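Local coordinates for cysteine synthase (PDB 5XEM), which uses pyridoxal 5'-phosphate to produce hydrogen sulfide from L-cysteine, forming lanthionine by beta-replacement, and probably makes L-cysteine from O-acetyl-L-serine and sulfide, at residues Y90-D98 with C127-E138. Residues are numbered along the deposited sequence; the frame is centred on the assembly and turned at random.
Sequences YKLKIVMPD and CLEKLEELKKNE. With ACT (acetate ion), chain E; ACT (acetate ion), chain F.
The flat carboxylate of Glu138 and the puckered pyrrolidine ring of Pro97 mark the two ends of the contact. Cys127 SG lies over one face of the proline ring, shifted toward the N-CD bond and 3.5 Å from CD. Cysteine suits this place, being small enough to fit close to the strand, with a polarisable sulfur that packs well against the ring carbons. At the other end Lys93 NZ meets Glu138 OE2 at 3.1 Å, almost in line with the CD-OE2 bond, in a salt bridge whose hydrogen bond is weak. The other oxygen, OE1, accepts a bond from a water lying somewhat out of the carboxylate plane, which in turn accepts one from Lys91 NZ at 2.8 Å. Long, flexible lysines suit this end, where the buried core gives way to solvent; Lys93 also makes a weak, long ion pair with Glu114.

Between these ends Val95 carries most of the apolar packing. Its CG1 methyl is directed at the helix backbone, 3.6 Å from Cys127 CA, and touches Lys130 CB and CG; a chi1 of -175° turns it away from the valine's own backbone N. The other methyl, CG2, rests in the notch formed by two leucine methyls, at 3.6 Å from Leu131 CD2 and a tight 3.5 Å from Leu134 CD1. A beta-branched residue favours the extended strand, while the leucines extend from the helix toward the sheet; Leu131 continues onto Ile70 and Leu134 onto Ile116 of the flanking strands.

Helix 127-136 runs roughly antiparallel to strand 92-97, at 148° with axes 7.9 Å apart. It belongs to helix 123-136, the connection of a beta-alpha-beta crossover from edge strand 114-118 across the parallel sheet to strand 141-142 at the opposite edge, an alpha/beta layering characteristic of the smaller domain in fold-type II pyridoxal-phosphate enzymes.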
ATOM      1  N   TYR A  90      11.816 -11.216  15.972  1.00 12.64           N
ATOM      2  CA  TYR A  90      11.308 -12.513  16.395  1.00 12.55           C
ATOM      3  C   TYR A  90      11.226 -13.461  15.217  1.00 12.50           C
ATOM      4  O   TYR A  90      10.815 -13.058  14.119  1.00 12.57           O
ATOM      5  CB  TYR A  90       9.907 -12.354  17.008  1.00 12.56           C
ATOM      6  CG  TYR A  90       9.803 -11.472  18.237  1.00 13.11           C
ATOM      7  CD1 TYR A  90      10.770 -11.491  19.214  1.00 14.56           C
ATOM      8  CD2 TYR A  90       8.671 -10.683  18.457  1.00 13.67           C
ATOM      9  CE1 TYR A  90      10.657 -10.709  20.352  1.00 15.95           C
ATOM     10  CE2 TYR A  90       8.536  -9.899  19.601  1.00 14.64           C
ATOM     11  CZ  TYR A  90       9.543  -9.926  20.547  1.00 15.25           C
ATOM     12  OH  TYR A  90       9.465  -9.173  21.688  1.00 17.44           O
ATOM     13  N   LYS A  91      11.535 -14.728  15.455  1.00 12.33           N
ATOM     14  CA  LYS A  91      11.359 -15.782  14.450  1.00 12.88           C
ATOM     15  C   LYS A  91       9.871 -16.138  14.332  1.00 12.63           C
ATOM     16  O   LYS A  91       9.229 -16.409  15.352  1.00 12.78           O
ATOM     17  CB  LYS A  91      12.159 -16.999  14.847  1.00 13.62           C
ATOM     18  CG  LYS A  91      12.074 -18.192  13.917  1.00 15.08           C
ATOM     19  CD  LYS A  91      12.980 -19.301  14.429  1.00 16.56           C
ATOM     20  CE  LYS A  91      12.721 -20.646  13.765  1.00 18.35           C
ATOM     21  NZ  LYS A  91      13.737 -21.655  14.166  1.00 20.43           N
ATOM     22  N   LEU A  92       9.339 -16.126  13.101  1.00 11.34           N
ATOM     23  CA  LEU A  92       7.917 -16.347  12.823  1.00 11.15           C
ATOM     24  C   LEU A  92       7.790 -17.549  11.873  1.00 10.99           C
ATOM     25  O   LEU A  92       8.568 -17.660  10.903  1.00 10.51           O
ATOM     26  CB  LEU A  92       7.313 -15.098  12.149  1.00 11.41           C
ATOM     27  CG  LEU A  92       5.830 -15.182  11.712  1.00 11.40           C
ATOM     28  CD1 LEU A  92       4.901 -15.345  12.922  1.00 10.70           C
ATOM     29  CD2 LEU A  92       5.434 -13.949  10.890  1.00 11.07           C
ATOM     30  N   LYS A  93       6.857 -18.443  12.181  1.00 11.09           N
ATOM     31  CA  LYS A  93       6.430 -19.522  11.299  1.00 12.45           C
ATOM     32  C   LYS A  93       4.934 -19.358  11.082  1.00 12.55           C
ATOM     33  O   LYS A  93       4.190 -19.129  12.031  1.00 12.26           O
ATOM     34  CB  LYS A  93       6.731 -20.895  11.912  1.00 13.71           C
ATOM     35  CG  LYS A  93       8.192 -21.179  12.191  1.00 15.60           C
ATOM     36  CD  LYS A  93       8.382 -22.631  12.599  1.00 18.63           C
ATOM     37  CE  LYS A  93       9.850 -22.920  12.857  1.00 20.99           C
ATOM     38  NZ  LYS A  93      10.164 -24.383  12.786  1.00 25.96           N
ATOM     39  N   ILE A  94       4.503 -19.437   9.821  1.00 12.60           N
ATOM     40  CA  ILE A  94       3.120 -19.266   9.469  1.00 13.28           C
ATOM     41  C   ILE A  94       2.626 -20.512   8.726  1.00 13.08           C
ATOM     42  O   ILE A  94       3.357 -21.097   7.928  1.00 12.86           O
ATOM     43  CB  ILE A  94       2.947 -18.016   8.586  1.00 14.54           C
ATOM     44  CG1 ILE A  94       3.181 -16.743   9.416  1.00 14.38           C
ATOM     45  CG2 ILE A  94       1.609 -18.043   7.881  1.00 15.98           C
ATOM     46  CD1 ILE A  94       2.124 -16.458  10.437  1.00 15.37           C
ATOM     47  N   VAL A  95       1.409 -20.927   9.034  1.00 12.99           N
ATOM     48  CA  VAL A  95       0.724 -22.004   8.299  1.00 14.45           C
ATOM     49  C   VAL A  95      -0.445 -21.405   7.577  1.00 15.45           C
ATOM     50  O   VAL A  95      -1.275 -20.711   8.191  1.00 14.32           O
ATOM     51  CB  VAL A  95       0.218 -23.136   9.200  1.00 14.68           C
ATOM     52  CG1 VAL A  95      -0.360 -24.257   8.348  1.00 15.09           C
ATOM     53  CG2 VAL A  95       1.363 -23.657  10.077  1.00 15.20           C
ATOM     54  N   MET A  96      -0.540 -21.689   6.277  1.00 17.08           N
ATOM     55  CA  MET A  96      -1.571 -21.106   5.427  0.60 18.59           C
ATOM     56  C   MET A  96      -2.090 -22.130   4.419  1.00 19.70           C
ATOM     57  O   MET A  96      -1.347 -23.032   4.043  1.00 19.40           O
ATOM     58  CB  MET A  96      -0.974 -19.913   4.665  0.60 19.47           C
ATOM     59  CG  MET A  96      -1.970 -19.053   3.895  0.60 20.96           C
ATOM     60  SD  MET A  96      -1.209 -17.572   3.184  0.60 22.00           S
ATOM     61  CE  MET A  96       0.110 -18.361   2.259  0.60 21.04           C
ATOM     62  N   PRO A  97      -3.340 -21.965   3.958  1.00 21.24           N
ATOM     63  CA  PRO A  97      -3.803 -22.829   2.866  1.00 23.40           C
ATOM     64  C   PRO A  97      -3.102 -22.506   1.545  1.00 28.01           C
ATOM     65  O   PRO A  97      -2.902 -21.335   1.230  1.00 25.97           O
ATOM     66  CB  PRO A  97      -5.290 -22.471   2.738  1.00 22.58           C
ATOM     67  CG  PRO A  97      -5.662 -21.806   4.005  1.00 23.11           C
ATOM     68  CD  PRO A  97      -4.412 -21.071   4.413  1.00 21.71           C
ATOM     69  N   ASP A  98      -2.795 -23.547   0.771  1.00 30.85           N
ATOM     70  CA  ASP A  98      -2.229 -23.401  -0.574  1.00 32.23           C
ATOM     71  C   ASP A  98      -3.159 -22.818  -1.661  1.00 34.06           C
ATOM     72  O   ASP A  98      -2.720 -22.656  -2.790  1.00 39.42           O
ATOM     73  CB  ASP A  98      -1.630 -24.744  -1.036  1.00 30.82           C
ATOM     74  CG  ASP A  98      -2.684 -25.854  -1.217  1.00 32.15           C
ATOM     75  OD1 ASP A  98      -3.891 -25.535  -1.350  1.00 29.13           O
ATOM     76  OD2 ASP A  98      -2.299 -27.036  -1.217  1.00 32.24           O
ATOM     77  N   CYS A 127      -4.863 -25.831   8.838  1.00 14.87           N
ATOM     78  CA  CYS A 127      -3.789 -24.957   9.318  1.00 15.56           C
ATOM     79  C   CYS A 127      -3.599 -25.064  10.828  1.00 16.06           C
ATOM     80  O   CYS A 127      -2.471 -25.213  11.311  1.00 16.97           O
ATOM     81  CB  CYS A 127      -4.095 -23.510   8.960  1.00 15.27           C
ATOM     82  SG  CYS A 127      -4.284 -23.273   7.176  1.00 16.71           S
ATOM     83  N   LEU A 128      -4.706 -24.955  11.570  1.00 16.84           N
ATOM     84  CA  LEU A 128      -4.661 -25.054  13.029  1.00 17.76           C
ATOM     85  C   LEU A 128      -4.156 -26.434  13.478  1.00 19.94           C
ATOM     86  O   LEU A 128      -3.331 -26.543  14.404  1.00 20.38           O
ATOM     87  CB  LEU A 128      -6.029 -24.709  13.650  1.00 18.26           C
ATOM     88  CG  LEU A 128      -6.462 -23.230  13.661  1.00 18.60           C
ATOM     89  CD1 LEU A 128      -7.909 -23.111  14.094  1.00 18.67           C
ATOM     90  CD2 LEU A 128      -5.613 -22.424  14.637  1.00 17.63           C
ATOM     91  N   GLU A 129      -4.607 -27.496  12.811  1.00 19.97           N
ATOM     92  CA  GLU A 129      -4.132 -28.831  13.141  1.00 21.15           C
ATOM     93  C   GLU A 129      -2.617 -28.964  12.901  1.00 20.26           C
ATOM     94  O   GLU A 129      -1.909 -29.588  13.698  1.00 17.79           O
ATOM     95  CB  GLU A 129      -4.904 -29.893  12.350  1.00 25.13           C
ATOM     96  CG  GLU A 129      -6.363 -30.026  12.797  1.00 28.20           C
ATOM     97  CD  GLU A 129      -7.169 -30.964  11.908  1.00 33.28           C
ATOM     98  OE1 GLU A 129      -6.646 -31.391  10.857  1.00 36.41           O
ATOM     99  OE2 GLU A 129      -8.333 -31.258  12.258  1.00 36.27           O
ATOM    100  N   LYS A 130      -2.113 -28.350  11.834  1.00 18.90           N
ATOM    101  CA  LYS A 130      -0.680 -28.406  11.543  1.00 20.32           C
ATOM    102  C   LYS A 130       0.152 -27.724  12.658  1.00 19.37           C
ATOM    103  O   LYS A 130       1.306 -28.125  12.920  1.00 17.62           O
ATOM    104  CB  LYS A 130      -0.399 -27.770  10.176  1.00 22.13           C
ATOM    105  CG  LYS A 130       1.049 -27.781   9.728  1.00 24.39           C
ATOM    106  CD  LYS A 130       1.542 -29.185   9.414  1.00 26.07           C
ATOM    107  CE  LYS A 130       2.905 -29.138   8.738  1.00 29.43           C
ATOM    108  NZ  LYS A 130       3.352 -30.488   8.267  1.00 31.06           N
ATOM    109  N   LEU A 131      -0.419 -26.707  13.307  1.00 18.67           N
ATOM    110  CA  LEU A 131       0.313 -26.021  14.384  1.00 21.05           C
ATOM    111  C   LEU A 131       0.757 -26.994  15.471  1.00 21.79           C
ATOM    112  O   LEU A 131       1.838 -26.817  16.058  1.00 20.95           O
ATOM    113  CB  LEU A 131      -0.511 -24.899  15.033  1.00 22.27           C
ATOM    114  CG  LEU A 131      -0.954 -23.735  14.154  1.00 21.77           C
ATOM    115  CD1 LEU A 131      -1.678 -22.698  14.989  1.00 21.67           C
ATOM    116  CD2 LEU A 131       0.222 -23.094  13.431  1.00 23.95           C
ATOM    117  N   GLU A 132      -0.037 -28.049  15.705  1.00 22.20           N
ATOM    118  CA  GLU A 132       0.273 -29.028  16.748  1.00 23.44           C
ATOM    119  C   GLU A 132       1.620 -29.672  16.529  1.00 24.03           C
ATOM    120  O   GLU A 132       2.408 -29.822  17.472  1.00 26.55           O
ATOM    121  CB  GLU A 132      -0.825 -30.110  16.869  1.00 23.76           C
ATOM    122  CG  GLU A 132      -2.172 -29.560  17.304  1.00 23.90           C
ATOM    123  CD  GLU A 132      -2.047 -28.718  18.570  1.00 26.22           C
ATOM    124  OE1 GLU A 132      -1.311 -29.162  19.479  1.00 27.18           O
ATOM    125  OE2 GLU A 132      -2.623 -27.610  18.623  1.00 24.33           O
ATOM    126  N   GLU A 133       1.888 -30.027  15.280  1.00 25.22           N
ATOM    127  CA  GLU A 133       3.175 -30.542  14.839  1.00 26.62           C
ATOM    128  C   GLU A 133       4.317 -29.516  14.986  1.00 26.10           C
ATOM    129  O   GLU A 133       5.390 -29.838  15.474  1.00 25.42           O
ATOM    130  CB  GLU A 133       2.976 -30.974  13.381  1.00 31.03           C
ATOM    131  CG  GLU A 133       4.118 -31.596  12.618  1.00 35.37           C
ATOM    132  CD  GLU A 133       3.650 -32.007  11.215  1.00 37.57           C
ATOM    133  OE1 GLU A 133       2.522 -32.536  11.077  1.00 39.94           O
ATOM    134  OE2 GLU A 133       4.392 -31.760  10.243  1.00 41.37           O
ATOM    135  N   LEU A 134       4.095 -28.271  14.597  1.00 23.38           N
ATOM    136  CA  LEU A 134       5.146 -27.266  14.745  1.00 24.08           C
ATOM    137  C   LEU A 134       5.494 -27.024  16.231  1.00 24.33           C
ATOM    138  O   LEU A 134       6.651 -26.774  16.570  1.00 23.24           O
ATOM    139  CB  LEU A 134       4.737 -25.971  14.064  1.00 23.87           C
ATOM    140  CG  LEU A 134       4.374 -26.079  12.577  1.00 25.12           C
ATOM    141  CD1 LEU A 134       4.077 -24.697  12.015  1.00 24.98           C
ATOM    142  CD2 LEU A 134       5.486 -26.778  11.803  1.00 25.57           C
ATOM    143  N   LYS A 135       4.499 -27.110  17.110  1.00 23.43           N
ATOM    144  CA  LYS A 135       4.733 -26.860  18.546  1.00 24.64           C
ATOM    145  C   LYS A 135       5.654 -27.893  19.198  1.00 25.46           C
ATOM    146  O   LYS A 135       6.454 -27.557  20.082  1.00 23.20           O
ATOM    147  CB  LYS A 135       3.396 -26.741  19.295  1.00 22.83           C
ATOM    148  CG  LYS A 135       2.681 -25.458  18.945  1.00 21.72           C
ATOM    149  CD  LYS A 135       1.433 -25.183  19.789  1.00 21.87           C
ATOM    150  CE  LYS A 135       0.315 -26.169  19.569  1.00 20.28           C
ATOM    151  NZ  LYS A 135      -0.991 -25.791  20.186  1.00 18.15           N
ATOM    152  N   LYS A 136       5.563 -29.147  18.751  1.00 28.84           N
ATOM    153  CA  LYS A 136       6.407 -30.224  19.288  1.00 32.63           C
ATOM    154  C   LYS A 136       7.903 -30.039  18.968  1.00 31.81           C
ATOM    155  O   LYS A 136       8.762 -30.526  19.699  1.00 33.06           O
ATOM    156  CB  LYS A 136       5.904 -31.600  18.800  1.00 35.24           C
ATOM    157  CG  LYS A 136       4.461 -31.878  19.193  1.00 38.50           C
ATOM    158  CD  LYS A 136       4.002 -33.312  18.923  1.00 42.35           C
ATOM    159  CE  LYS A 136       2.499 -33.449  19.203  1.00 43.94           C
ATOM    160  NZ  LYS A 136       2.028 -34.864  19.302  1.00 47.71           N
ATOM    161  N   ASN A 137       8.210 -29.316  17.899  1.00 32.26           N
ATOM    162  CA  ASN A 137       9.590 -29.108  17.456  1.00 35.32           C
ATOM    163  C   ASN A 137      10.239 -27.841  18.004  1.00 34.56           C
ATOM    164  O   ASN A 137      11.364 -27.521  17.604  1.00 34.25           O
ATOM    165  CB  ASN A 137       9.667 -29.044  15.922  1.00 38.77           C
ATOM    166  CG  ASN A 137       9.317 -30.356  15.258  1.00 41.01           C
ATOM    167  OD1 ASN A 137       9.590 -31.441  15.787  1.00 41.88           O
ATOM    168  ND2 ASN A 137       8.711 -30.266  14.082  1.00 43.34           N
ATOM    169  N   GLU A 138       9.551 -27.123  18.900  1.00 30.32           N
ATOM    170  CA  GLU A 138      10.086 -25.888  19.462  1.00 28.77           C
ATOM    171  C   GLU A 138      10.179 -25.894  20.987  1.00 26.16           C
ATOM    172  O   GLU A 138       9.238 -26.293  21.689  1.00 24.76           O
ATOM    173  CB  GLU A 138       9.224 -24.681  19.068  1.00 28.79           C
ATOM    174  CG  GLU A 138       9.238 -24.348  17.597  1.00 30.28           C
ATOM    175  CD  GLU A 138      10.605 -23.989  17.058  1.00 28.69           C
ATOM    176  OE1 GLU A 138      11.567 -23.703  17.805  1.00 30.20           O
ATOM    177  OE2 GLU A 138      10.691 -23.973  15.819  1.00 33.51           O
TER
HETATM  178  C   ACT E 503      11.040 -13.788  10.629  1.00 18.49           C
HETATM  179  O   ACT E 503      12.217 -13.457  10.286  1.00 18.86           O
HETATM  180  OXT ACT E 503      10.767 -15.003  10.808  1.00 15.85           O
HETATM  181  CH3 ACT E 503       9.991 -12.713  10.815  1.00 18.37           C
HETATM  182  C   ACT F 504      -3.139 -22.971  19.636  1.00 18.46           C
HETATM  183  O   ACT F 504      -3.704 -22.015  20.171  1.00 18.35           O
HETATM  184  OXT ACT F 504      -2.060 -23.397  20.066  1.00 18.95           O
HETATM  185  CH3 ACT F 504      -3.797 -23.614  18.448  1.00 20.84           C
HETATM  186  O   HOH W   1      13.996 -21.805  16.979  1.00 32.71           O